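DegQ (Legionella fallonii, PDB 3PV2) is an HtrA-family protease that probably degrades and chaperones misfolded proteins, pairing a trypsin-like domain with two PDZ domains and assembling into large 12-meric particles. Local coordinates at residues 416-419 with 423-426. Sequence-based numbering, arbitrary orientation.
Sequences KPVT and SLQT
Ser-423, in the first part of helix 421-428, turns its hydroxyl back onto the loop that leads into that helix. In the closest approach of the contact, OG accepts a hydrogen bond from the backbone N of Thr-419 at 2.9 Å, bent to 142° at the hydrogen. A chi1 of 53° sets OG between the backbone N and carbonyl carbon of Ser-423, tucked close to its own main chain and facing the loop. The OG1 hydroxyl of Thr-419 adds a weak bond to the same oxygen, 3.3 Å from OG1 to OG. Ser-423 OG in turn gives its hydrogen to the carbonyl O of Asp-420, and so ties together the backbone of two successive loop residues. The other side is apolar and buried. There Val-418 CG2 meets Leu-424 CD1 at 4.1 Å, two methyl groups in side chains that run aslant to each other, while Val-418 CG1 lies 4.0 Å from Ser-423 OG, bordering the polar patch. The loose side is at Thr-419, which is exposed to solvent; Ser-423 beside it remains partly exposed. This strand-to-helix turn of the second PDZ domain leads from the short strand 416-417, paired antiparallel with 409-413, into helix 421-428. Val-418 and Leu-424 both rest on Ala-413 of strand 409-413 and Val-388 of strand 384-393, seating the helix start and its preceding loop together on the sheet.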
ATOM      1  N   LYS B 416     -10.912 -46.981 -42.562  1.00 34.00           N
ATOM      2  CA  LYS B 416      -9.778 -47.842 -42.852  1.00 34.41           C
ATOM      3  C   LYS B 416      -8.640 -47.418 -41.939  1.00 33.88           C
ATOM      4  O   LYS B 416      -8.486 -46.210 -41.682  1.00 33.26           O
ATOM      5  CB  LYS B 416      -9.377 -47.644 -44.317  1.00 34.84           C
ATOM      6  CG  LYS B 416     -10.384 -48.192 -45.349  1.00 40.16           C
ATOM      7  CD  LYS B 416     -10.074 -47.631 -46.824  1.00 43.92           C
ATOM      8  CE  LYS B 416     -11.395 -47.488 -47.644  1.00 47.10           C
ATOM      9  NZ  LYS B 416     -12.315 -46.330 -47.281  1.00 38.67           N
ATOM     10  N   PRO B 417      -7.797 -48.378 -41.518  1.00 34.26           N
ATOM     11  CA  PRO B 417      -6.601 -48.058 -40.748  1.00 33.96           C
ATOM     12  C   PRO B 417      -5.664 -47.192 -41.536  1.00 33.83           C
ATOM     13  O   PRO B 417      -5.558 -47.293 -42.720  1.00 34.26           O
ATOM     14  CB  PRO B 417      -5.963 -49.423 -40.417  1.00 35.22           C
ATOM     15  CG  PRO B 417      -6.445 -50.338 -41.536  1.00 39.48           C
ATOM     16  CD  PRO B 417      -7.855 -49.799 -41.918  1.00 36.68           C
ATOM     17  N   VAL B 418      -4.943 -46.357 -40.794  1.00 33.35           N
ATOM     18  CA  VAL B 418      -3.917 -45.448 -41.277  1.00 33.26           C
ATOM     19  C   VAL B 418      -2.647 -45.780 -40.695  1.00 33.71           C
ATOM     20  O   VAL B 418      -2.554 -45.843 -39.461  1.00 33.94           O
ATOM     21  CB  VAL B 418      -4.302 -44.068 -40.757  1.00 32.56           C
ATOM     22  CG1 VAL B 418      -3.189 -43.180 -40.768  1.00 32.50           C
ATOM     23  CG2 VAL B 418      -5.499 -43.568 -41.616  1.00 32.41           C
ATOM     24  N   THR B 419      -1.621 -46.005 -41.521  1.00 35.61           N
ATOM     25  CA  THR B 419      -0.321 -46.320 -41.030  1.00 37.49           C
ATOM     26  C   THR B 419       0.679 -45.181 -41.212  1.00 37.71           C
ATOM     27  O   THR B 419       1.297 -44.744 -40.281  1.00 40.15           O
ATOM     28  CB  THR B 419       0.216 -47.556 -41.755  1.00 40.14           C
ATOM     29  OG1 THR B 419       0.022 -47.389 -43.164  1.00 45.90           O
ATOM     30  CG2 THR B 419      -0.595 -48.807 -41.296  1.00 39.86           C
ATOM     31  N   SER B 423      -0.589 -43.220 -46.519  1.00 35.50           N
ATOM     32  CA  SER B 423      -1.808 -44.007 -46.521  1.00 35.52           C
ATOM     33  C   SER B 423      -2.987 -43.080 -46.270  1.00 34.51           C
ATOM     34  O   SER B 423      -4.053 -43.258 -46.856  1.00 34.62           O
ATOM     35  CB  SER B 423      -1.871 -45.138 -45.441  1.00 35.72           C
ATOM     36  OG  SER B 423      -1.606 -44.671 -44.075  1.00 35.55           O
ATOM     37  N   LEU B 424      -2.816 -42.120 -45.353  1.00 33.78           N
ATOM     38  CA  LEU B 424      -3.858 -41.151 -45.095  1.00 33.13           C
ATOM     39  C   LEU B 424      -4.167 -40.242 -46.311  1.00 33.39           C
ATOM     40  O   LEU B 424      -5.331 -39.906 -46.587  1.00 33.24           O
ATOM     41  CB  LEU B 424      -3.426 -40.284 -43.941  1.00 32.58           C
ATOM     42  CG  LEU B 424      -4.462 -39.220 -43.595  1.00 32.07           C
ATOM     43  CD1 LEU B 424      -5.881 -39.780 -43.189  1.00 31.86           C
ATOM     44  CD2 LEU B 424      -3.852 -38.212 -42.525  1.00 31.77           C
ATOM     45  N   GLN B 425      -3.120 -39.806 -47.012  1.00 33.89           N
ATOM     46  CA  GLN B 425      -3.300 -38.974 -48.196  1.00 34.31           C
ATOM     47  C   GLN B 425      -4.023 -39.749 -49.306  1.00 34.99           C
ATOM     48  O   GLN B 425      -4.843 -39.218 -50.009  1.00 35.15           O
ATOM     49  CB  GLN B 425      -1.934 -38.496 -48.729  1.00 34.94           C
ATOM     50  CG  GLN B 425      -1.337 -37.349 -47.900  1.00 34.46           C
ATOM     51  CD  GLN B 425       0.186 -37.093 -48.140  1.00 35.72           C
ATOM     52  OE1 GLN B 425       0.929 -37.978 -48.543  1.00 35.86           O
ATOM     53  NE2 GLN B 425       0.624 -35.900 -47.780  1.00 35.98           N
ATOM     54  N   THR B 426      -3.761 -41.029 -49.436  1.00 36.02           N
ATOM     55  CA  THR B 426      -4.428 -41.817 -50.453  1.00 38.62           C
ATOM     56  C   THR B 426      -5.921 -41.912 -50.062  1.00 37.28           C
ATOM     57  O   THR B 426      -6.778 -41.673 -50.889  1.00 38.53           O
ATOM     58  CB  THR B 426      -3.771 -43.224 -50.501  1.00 41.18           C
ATOM     59  OG1 THR B 426      -2.402 -43.105 -50.891  1.00 45.74           O
ATOM     60  CG2 THR B 426      -4.472 -44.186 -51.476  1.00 44.93           C
TER